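Local coordinates for fructose-bisphosphate aldolase class I (PDB 1W8S), which is a DeoC/LacD-family aldolase with a TIM-barrel fold, here assembled from five copies of the chain, with 1,6-di-O-phosphono-beta-D-fructofuranose bound, at residues K7-F12 with G224-A229; E44-L49 with V58-G63; I113-G118 with A165-E170. The protein carries 2 engineered substitutions. All blocks are in the same frame, centred on the assembly; numbering follows the deposited sequence.

Contact 1 of 3, residues K7-F12 with G224-A229; sequences KFLRIF and GALGIA
Leu-226 reaches out just before strand 227-230 and pushes both of its methyl groups into helix 4-12, where Phe-8 and Leu-9 receive them. The helix lies across the bottom of the TIM barrel, where the parallel strands begin. The tight part is the meeting of the two leucines: CD2 of Leu-9 rests 3.7 Å from CD2 of Leu-226 and 3.8 Å from its CD1, so that one methyl sits against both branches of the fork. Phe-8 joins with the rim of its ring. CD2 of Leu-226 lies near the ring plane, 4.0 Å from CE2 of Phe-8, while one face of that ring is taken by CB of Phe-12 from the next helical turn. With CG of Phe-8 opposite the backbone N (chi1 -174°), the ring is directed into the barrel, where it also meets Ala-175 at the start of strand 175-179.

The outer side is looser. Leu-9 is partly exposed, and its CB does not aim at the strand; the branch end alone closes the distance. Lys-7 and Arg-10 turn elsewhere on the helix, Lys-7 giving its NZ to the carbonyl O of Asp-138. On the strand side, Leu-226 is fixed by backbone bonds to Ser-18 of strand 18-22 and Val-199 of strand 199-202, the two neighbours of strand 227-230.

All the touching atoms are carbon, and the two segments share just 108 Å². The contact therefore holds by apolar burial alone, without directional bonds, consistent with a helix that covers the N-terminal end of the barrel.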
loop_
_atom_site.group_PDB
_atom_site.type_symbol
_atom_site.label_atom_id
_atom_site.label_comp_id
_atom_site.label_asym_id
_atom_site.label_seq_id
_atom_site.Cartn_x
_atom_site.Cartn_y
_atom_site.Cartn_z
ATOM N N LYS E 7 17.307 -23.090 -20.305
ATOM C CA LYS E 7 18.509 -22.410 -19.829
ATOM C C LYS E 7 18.879 -22.864 -18.417
ATOM O O LYS E 7 20.060 -23.095 -18.118
ATOM C CB LYS E 7 18.297 -20.897 -19.834
ATOM C CG LYS E 7 19.499 -20.087 -19.438
ATOM C CD LYS E 7 19.304 -18.613 -19.754
ATOM C CE LYS E 7 20.618 -17.891 -19.843
ATOM N NZ LYS E 7 20.490 -16.438 -19.471
ATOM N N PHE E 8 17.861 -22.975 -17.555
ATOM C CA PHE E 8 18.036 -23.501 -16.213
ATOM C C PHE E 8 18.687 -24.898 -16.227
ATOM O O PHE E 8 19.666 -25.134 -15.536
ATOM C CB PHE E 8 16.724 -23.564 -15.467
ATOM C CG PHE E 8 16.891 -23.974 -14.042
ATOM C CD1 PHE E 8 17.275 -23.047 -13.076
ATOM C CD2 PHE E 8 16.766 -25.318 -13.686
ATOM C CE1 PHE E 8 17.491 -23.456 -11.756
ATOM C CE2 PHE E 8 16.986 -25.727 -12.376
ATOM C CZ PHE E 8 17.342 -24.804 -11.417
ATOM N N LEU E 9 18.147 -25.804 -17.028
ATOM C CA LEU E 9 18.673 -27.168 -17.116
ATOM C C LEU E 9 20.091 -27.200 -17.646
ATOM O O LEU E 9 20.897 -28.013 -17.206
ATOM C CB LEU E 9 17.752 -28.006 -17.990
ATOM C CG LEU E 9 16.337 -28.173 -17.397
ATOM C CD1 LEU E 9 15.385 -28.810 -18.395
ATOM C CD2 LEU E 9 16.392 -29.011 -16.147
ATOM N N ARG E 10 20.416 -26.317 -18.590
ATOM C CA ARG E 10 21.761 -26.289 -19.164
ATOM C C ARG E 10 22.777 -25.888 -18.114
ATOM O O ARG E 10 23.876 -26.439 -18.067
ATOM C CB ARG E 10 21.866 -25.304 -20.331
ATOM C CG ARG E 10 21.265 -25.799 -21.629
ATOM C CD ARG E 10 21.588 -24.906 -22.834
ATOM N NE ARG E 10 20.506 -23.944 -23.095
ATOM C CZ ARG E 10 20.598 -22.629 -22.959
ATOM N NH1 ARG E 10 19.542 -21.868 -23.227
ATOM N NH2 ARG E 10 21.738 -22.058 -22.557
ATOM N N ILE E 11 22.412 -24.919 -17.281
ATOM C CA ILE E 11 23.346 -24.349 -16.314
ATOM C C ILE E 11 23.417 -25.197 -15.057
ATOM O O ILE E 11 24.518 -25.501 -14.554
ATOM C CB ILE E 11 22.921 -22.908 -15.951
ATOM C CG1 ILE E 11 23.058 -22.001 -17.189
ATOM C CG2 ILE E 11 23.792 -22.348 -14.770
ATOM C CD1 ILE E 11 22.419 -20.607 -17.000
ATOM N N PHE E 12 22.245 -25.576 -14.559
ATOM C CA PHE E 12 22.104 -26.231 -13.258
ATOM C C PHE E 12 21.869 -27.742 -13.320
ATOM O O PHE E 12 21.824 -28.398 -12.284
ATOM C CB PHE E 12 20.988 -25.558 -12.459
ATOM C CG PHE E 12 21.292 -24.127 -12.084
ATOM C CD1 PHE E 12 22.117 -23.842 -11.026
ATOM C CD2 PHE E 12 20.772 -23.071 -12.826
ATOM C CE1 PHE E 12 22.391 -22.513 -10.689
ATOM C CE2 PHE E 12 21.045 -21.749 -12.495
ATOM C CZ PHE E 12 21.855 -21.473 -11.433
ATOM N N GLY E 224 10.693 -38.904 -10.163
ATOM C CA GLY E 224 10.961 -38.235 -11.429
ATOM C C GLY E 224 11.348 -36.781 -11.239
ATOM O O GLY E 224 11.375 -35.992 -12.186
ATOM N N ALA E 225 11.662 -36.392 -10.019
ATOM C CA ALA E 225 12.163 -35.029 -9.810
ATOM C C ALA E 225 13.538 -34.794 -10.456
ATOM O O ALA E 225 14.324 -35.739 -10.697
ATOM C CB ALA E 225 12.219 -34.725 -8.369
ATOM N N LEU E 226 13.845 -33.517 -10.673
ATOM C CA LEU E 226 15.121 -33.124 -11.232
ATOM C C LEU E 226 16.271 -33.332 -10.256
ATOM O O LEU E 226 17.398 -33.541 -10.668
ATOM C CB LEU E 226 15.096 -31.656 -11.673
ATOM C CG LEU E 226 16.380 -31.141 -12.308
ATOM C CD1 LEU E 226 16.669 -31.821 -13.643
ATOM C CD2 LEU E 226 16.318 -29.666 -12.470
ATOM N N GLY E 227 15.986 -33.248 -8.969
ATOM C CA GLY E 227 17.034 -33.332 -7.968
ATOM C C GLY E 227 16.683 -32.629 -6.665
ATOM O O GLY E 227 15.523 -32.607 -6.260
ATOM N N ILE E 228 17.695 -32.062 -6.008
ATOM C CA ILE E 228 17.507 -31.574 -4.664
ATOM C C ILE E 228 18.135 -30.196 -4.485
ATOM O O ILE E 228 19.105 -29.870 -5.157
ATOM C CB ILE E 228 18.071 -32.588 -3.645
ATOM C CG1 ILE E 228 19.604 -32.644 -3.681
ATOM C CG2 ILE E 228 17.522 -33.990 -3.936
ATOM C CD1 ILE E 228 20.208 -33.627 -2.692
ATOM N N ALA E 229 17.533 -29.407 -3.595
ATOM C CA ALA E 229 18.099 -28.160 -3.139
ATOM C C ALA E 229 18.282 -28.380 -1.646
ATOM O O ALA E 229 17.308 -28.448 -0.919
ATOM C CB ALA E 229 17.163 -26.991 -3.431
#

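Contact 2 of 3, residues E44-L49 with V58-G63; sequences EYILRL and VVFQRG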
loop_
_atom_site.group_PDB
_atom_site.type_symbol
_atom_site.label_atom_id
_atom_site.label_comp_id
_atom_site.label_asym_id
_atom_site.label_seq_id
_atom_site.Cartn_x
_atom_site.Cartn_y
_atom_site.Cartn_z
ATOM N N GLU E 44 32.635 -18.651 2.440
ATOM C CA GLU E 44 33.756 -19.187 1.671
ATOM C C GLU E 44 33.824 -20.709 1.767
ATOM O O GLU E 44 34.106 -21.379 0.787
ATOM C CB GLU E 44 35.097 -18.573 2.108
ATOM C CG GLU E 44 35.175 -17.054 1.948
ATOM C CD GLU E 44 36.557 -16.456 2.265
ATOM O OE1 GLU E 44 36.730 -15.248 2.018
ATOM O OE2 GLU E 44 37.456 -17.160 2.783
ATOM N N TYR E 45 33.563 -21.249 2.953
ATOM C CA TYR E 45 33.512 -22.692 3.166
ATOM C C TYR E 45 32.396 -23.318 2.334
ATOM O O TYR E 45 32.580 -24.351 1.726
ATOM C CB TYR E 45 33.293 -22.975 4.652
ATOM C CG TYR E 45 32.906 -24.380 4.985
ATOM C CD1 TYR E 45 33.877 -25.385 5.124
ATOM C CD2 TYR E 45 31.587 -24.711 5.179
ATOM C CE1 TYR E 45 33.502 -26.677 5.448
ATOM C CE2 TYR E 45 31.207 -25.984 5.491
ATOM C CZ TYR E 45 32.154 -26.970 5.617
ATOM O OH TYR E 45 31.721 -28.233 5.953
ATOM N N ILE E 46 31.237 -22.672 2.315
ATOM C CA ILE E 46 30.098 -23.136 1.517
ATOM C C ILE E 46 30.409 -23.213 0.002
ATOM O O ILE E 46 30.021 -24.170 -0.677
ATOM C CB ILE E 46 28.882 -22.242 1.760
ATOM C CG1 ILE E 46 28.451 -22.306 3.234
ATOM C CG2 ILE E 46 27.723 -22.622 0.839
ATOM C CD1 ILE E 46 27.996 -23.670 3.703
ATOM N N LEU E 47 31.102 -22.210 -0.517
ATOM C CA LEU E 47 31.522 -22.234 -1.922
ATOM C C LEU E 47 32.515 -23.353 -2.222
ATOM O O LEU E 47 32.416 -24.021 -3.252
ATOM C CB LEU E 47 32.133 -20.884 -2.322
ATOM C CG LEU E 47 31.134 -19.754 -2.517
ATOM C CD1 LEU E 47 31.858 -18.446 -2.536
ATOM C CD2 LEU E 47 30.336 -19.915 -3.814
ATOM N N ARG E 48 33.479 -23.555 -1.330
ATOM C CA ARG E 48 34.490 -24.593 -1.520
ATOM C C ARG E 48 33.831 -25.961 -1.492
ATOM O O ARG E 48 34.176 -26.848 -2.268
ATOM C CB ARG E 48 35.550 -24.533 -0.418
ATOM C CG ARG E 48 36.611 -23.442 -0.581
ATOM C CD ARG E 48 37.894 -23.711 0.232
ATOM N NE ARG E 48 37.589 -24.009 1.641
ATOM C CZ ARG E 48 37.381 -23.097 2.597
ATOM N NH1 ARG E 48 37.449 -21.791 2.338
ATOM N NH2 ARG E 48 37.094 -23.496 3.830
ATOM N N LEU E 49 32.886 -26.123 -0.576
ATOM C CA LEU E 49 32.095 -27.337 -0.454
ATOM C C LEU E 49 31.302 -27.653 -1.733
ATOM O O LEU E 49 31.353 -28.768 -2.225
ATOM C CB LEU E 49 31.162 -27.175 0.741
ATOM C CG LEU E 49 30.377 -28.390 1.208
ATOM C CD1 LEU E 49 31.312 -29.568 1.567
ATOM C CD2 LEU E 49 29.508 -28.001 2.407
ATOM N N VAL E 58 24.719 -22.752 -5.985
ATOM C CA VAL E 58 24.465 -22.309 -4.626
ATOM C C VAL E 58 23.307 -21.298 -4.647
ATOM O O VAL E 58 23.101 -20.617 -5.657
ATOM C CB VAL E 58 25.722 -21.645 -4.019
ATOM C CG1 VAL E 58 26.803 -22.649 -3.789
ATOM C CG2 VAL E 58 26.249 -20.518 -4.937
ATOM N N VAL E 59 22.551 -21.216 -3.553
ATOM C CA VAL E 59 21.504 -20.217 -3.383
ATOM C C VAL E 59 21.983 -19.250 -2.285
ATOM O O VAL E 59 22.209 -19.683 -1.153
ATOM C CB VAL E 59 20.191 -20.868 -2.935
ATOM C CG1 VAL E 59 19.093 -19.844 -2.778
ATOM C CG2 VAL E 59 19.758 -21.946 -3.917
ATOM N N PHE E 60 22.168 -17.974 -2.626
ATOM C CA PHE E 60 22.594 -16.940 -1.671
ATOM C C PHE E 60 21.564 -15.787 -1.674
ATOM O O PHE E 60 20.984 -15.487 -2.710
ATOM C CB PHE E 60 23.916 -16.285 -2.085
ATOM C CG PHE E 60 25.175 -17.129 -1.908
ATOM C CD1 PHE E 60 25.199 -18.323 -1.188
ATOM C CD2 PHE E 60 26.375 -16.655 -2.437
ATOM C CE1 PHE E 60 26.364 -19.030 -1.053
ATOM C CE2 PHE E 60 27.551 -17.347 -2.291
ATOM C CZ PHE E 60 27.550 -18.544 -1.598
ATOM N N GLN E 61 21.407 -15.132 -0.525
ATOM C CA GLN E 61 20.784 -13.792 -0.459
ATOM C C GLN E 61 21.782 -12.776 -0.989
ATOM O O GLN E 61 22.982 -13.036 -1.078
ATOM C CB GLN E 61 20.407 -13.418 0.975
ATOM C CG GLN E 61 19.523 -14.389 1.710
ATOM C CD GLN E 61 18.072 -14.254 1.362
ATOM O OE1 GLN E 61 17.623 -13.211 0.839
ATOM N NE2 GLN E 61 17.313 -15.295 1.677
ATOM N N ARG E 62 21.286 -11.594 -1.319
ATOM C CA ARG E 62 22.077 -10.559 -1.960
ATOM C C ARG E 62 23.325 -10.143 -1.210
ATOM O O ARG E 62 24.317 -9.860 -1.830
ATOM C CB ARG E 62 21.237 -9.311 -2.210
ATOM C CG ARG E 62 20.790 -8.562 -0.926
ATOM C CD ARG E 62 20.212 -7.156 -1.183
ATOM N NE ARG E 62 21.107 -6.366 -2.035
ATOM C CZ ARG E 62 20.683 -5.434 -2.887
ATOM N NH1 ARG E 62 19.395 -5.106 -2.953
ATOM N NH2 ARG E 62 21.547 -4.795 -3.650
ATOM N N GLY E 63 23.294 -10.155 0.106
ATOM C CA GLY E 63 24.430 -9.655 0.883
ATOM C C GLY E 63 25.606 -10.628 0.836
ATOM O O GLY E 63 26.757 -10.231 0.747
#
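Leu-47 and Phe-60 meet between helix 43-53 and strand 57-60, an early helix and strand of the TIM barrel, where the outer helix packs on the strand that follows it. The short segments run nearly antiparallel, at 159° with their axes 10.2 Å apart, as expected when a helix returns the chain to the start of the next parallel strand.

Leu-47 has the largest share of the buried surface. Its CB does not aim at the strand, but with CG opposite the carbonyl carbon (chi1 -75°) the branch swings in, and CD2 comes to 3.8 Å from CZ of Phe-60. The two side chains run at about a right angle to each other. The same methyl touches CG2 of Val-58 at 4.3 Å, and this CG2 in turn lies above one face of the Phe-60 ring, near the rim, so leucine, valine and phenylalanine close on one another.

Phe-60 also rests on Leu-75 of the adjoining strand. Farther round the helix, Ile-46 touches Leu-21 and Tyr-23, linking the helix to the first strand and its following loop. Its contact with the ring is at the edge: CG2 of Ile-46 lies near the ring plane, 4.3 Å from CE1 of Phe-60.

Contact 3 of 3, residues I113-G118 with A165-E170; sequences IYPGSG and ARIALE
Ile-167 projects from helix 158-171 toward the end of strand 108-113 and the loop after it, and each of its two branches finds a different partner. This loop lies at the C-terminal ends of the parallel strands of the TIM barrel, and the helix packs against it from outside. From CB, which points at the loop, the side chain divides. The short branch ends at once in CG2, 3.9 Å from CD1 of Ile-113 at the strand end. The longer one continues through CG1, which lies opposite the carbonyl carbon (chi1 -69°), and ends in CD1. This terminal methyl meets the proline ring in the loop, 3.6 Å from CB and 3.7 Å from CG of Pro-115, the two side chains passing each other in opposite directions.

Pro-115 owes its place to a type II beta turn from Tyr-114 to Ser-117, closed by the backbone bond from Ser-117 N to Tyr-114 O. Gly-116 takes the positive phi of 95° that such a turn requires. Ile-113 and Pro-115 both also touch Ser-145 on the intervening strand 141-145.

Toward a neighbouring subunit the helix presents Arg-166 and Glu-170, joined by a salt bridge from NE to OE2 (2.7 Å), as well as apolar side chains. Helix and loop are thus joined by hydrocarbon alone, while polar bonds and further packing face the neighbouring subunit.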
loop_
_atom_site.group_PDB
_atom_site.type_symbol
_atom_site.label_atom_id
_atom_site.label_comp_id
_atom_site.label_asym_id
_atom_site.label_seq_id
_atom_site.Cartn_x
_atom_site.Cartn_y
_atom_site.Cartn_z
ATOM N N ILE E 113 7.154 -18.307 -2.166
ATOM C CA ILE E 113 5.757 -17.974 -1.975
ATOM C C ILE E 113 5.178 -18.888 -0.905
ATOM O O ILE E 113 5.636 -20.027 -0.749
ATOM C CB ILE E 113 4.946 -18.062 -3.265
ATOM C CG1 ILE E 113 5.011 -19.485 -3.879
ATOM C CG2 ILE E 113 5.403 -17.021 -4.266
ATOM C CD1 ILE E 113 4.057 -19.709 -5.021
ATOM N N TYR E 114 4.200 -18.360 -0.161
ATOM C CA TYR E 114 3.465 -19.118 0.867
ATOM C C TYR E 114 1.963 -19.125 0.538
ATOM O O TYR E 114 1.171 -18.379 1.126
ATOM C CB TYR E 114 3.669 -18.542 2.268
ATOM C CG TYR E 114 5.107 -18.410 2.686
ATOM C CD1 TYR E 114 5.921 -19.503 2.805
ATOM C CD2 TYR E 114 5.658 -17.152 2.977
ATOM C CE1 TYR E 114 7.268 -19.361 3.197
ATOM C CE2 TYR E 114 7.007 -17.013 3.354
ATOM C CZ TYR E 114 7.788 -18.113 3.462
ATOM O OH TYR E 114 9.096 -17.975 3.860
ATOM N N PRO E 115 1.572 -19.956 -0.411
ATOM C CA PRO E 115 0.152 -20.142 -0.713
ATOM C C PRO E 115 -0.638 -20.457 0.531
ATOM O O PRO E 115 -0.164 -21.188 1.415
ATOM C CB PRO E 115 0.150 -21.301 -1.695
ATOM C CG PRO E 115 1.466 -21.267 -2.326
ATOM C CD PRO E 115 2.415 -20.762 -1.279
ATOM N N GLY E 116 -1.816 -19.872 0.620
ATOM C CA GLY E 116 -2.675 -19.990 1.791
ATOM C C GLY E 116 -2.517 -18.853 2.792
ATOM O O GLY E 116 -3.441 -18.556 3.542
ATOM N N SER E 117 -1.348 -18.216 2.824
ATOM C CA SER E 117 -1.104 -17.157 3.793
ATOM C C SER E 117 -2.138 -16.042 3.630
ATOM O O SER E 117 -2.604 -15.776 2.521
ATOM C CB SER E 117 0.293 -16.574 3.638
ATOM O OG SER E 117 0.454 -15.483 4.504
ATOM N N GLY E 118 -2.499 -15.396 4.734
ATOM C CA GLY E 118 -3.260 -14.149 4.703
ATOM C C GLY E 118 -2.618 -13.125 3.773
ATOM O O GLY E 118 -3.299 -12.223 3.245
ATOM N N ALA E 165 3.234 -27.439 -6.088
ATOM C CA ALA E 165 3.876 -27.643 -7.365
ATOM C C ALA E 165 3.035 -27.023 -8.481
ATOM O O ALA E 165 3.560 -26.354 -9.375
ATOM C CB ALA E 165 4.062 -29.134 -7.607
ATOM N N ARG E 166 1.732 -27.238 -8.435
ATOM C CA ARG E 166 0.889 -26.782 -9.537
ATOM C C ARG E 166 0.901 -25.237 -9.522
ATOM O O ARG E 166 0.964 -24.617 -10.582
ATOM C CB ARG E 166 -0.545 -27.297 -9.452
ATOM C CG ARG E 166 -1.395 -26.908 -10.673
ATOM C CD ARG E 166 -0.740 -27.208 -12.012
ATOM N NE ARG E 166 -1.679 -27.082 -13.118
ATOM C CZ ARG E 166 -1.863 -27.988 -14.077
ATOM N NH1 ARG E 166 -1.159 -29.123 -14.128
ATOM N NH2 ARG E 166 -2.765 -27.766 -14.998
ATOM N N ILE E 167 0.825 -24.634 -8.339
ATOM C CA ILE E 167 0.814 -23.152 -8.239
ATOM C C ILE E 167 2.075 -22.557 -8.876
ATOM O O ILE E 167 2.020 -21.560 -9.585
ATOM C CB ILE E 167 0.701 -22.693 -6.792
ATOM C CG1 ILE E 167 -0.664 -23.012 -6.216
ATOM C CG2 ILE E 167 0.902 -21.170 -6.698
ATOM C CD1 ILE E 167 -0.691 -23.045 -4.691
ATOM N N ALA E 168 3.218 -23.195 -8.654
ATOM C CA ALA E 168 4.468 -22.700 -9.195
ATOM C C ALA E 168 4.452 -22.722 -10.721
ATOM O O ALA E 168 4.852 -21.767 -11.365
ATOM C CB ALA E 168 5.617 -23.475 -8.641
ATOM N N LEU E 169 3.934 -23.807 -11.298
ATOM C CA LEU E 169 3.763 -23.862 -12.728
ATOM C C LEU E 169 2.839 -22.773 -13.236
ATOM O O LEU E 169 3.160 -22.100 -14.178
ATOM C CB LEU E 169 3.228 -25.235 -13.149
ATOM C CG LEU E 169 2.710 -25.372 -14.589
ATOM C CD1 LEU E 169 3.820 -25.246 -15.592
ATOM C CD2 LEU E 169 1.977 -26.719 -14.736
ATOM N N GLU E 170 1.696 -22.621 -12.594
ATOM C CA GLU E 170 0.668 -21.678 -13.016
ATOM C C GLU E 170 1.152 -20.213 -13.005
ATOM O O GLU E 170 0.756 -19.408 -13.857
ATOM C CB GLU E 170 -0.567 -21.835 -12.127
ATOM C CG GLU E 170 -1.191 -23.226 -12.187
ATOM C CD GLU E 170 -2.235 -23.423 -13.256
ATOM O OE1 GLU E 170 -2.617 -22.444 -13.913
ATOM O OE2 GLU E 170 -2.704 -24.588 -13.409
#

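Starting from the N terminus, helix 4-12 opens contact 1, which does not close until residues 224-229, at the last barrel strand; nearly the whole barrel lies in between. Contacts 2 and 3 are both nested in that long loop and follow one another in series, without crossing. Contact 2 is local, returning after a few residues; contact 3 spans more chain and lies across the chain's centre from contact 2, their centres 27 Å apart. Contact 1 joins the N-terminal helix to the start of the last strand, contact 2 an outer helix to the strand that follows it, and contact 3 a later outer helix to the end of strand 108-113 and its loop.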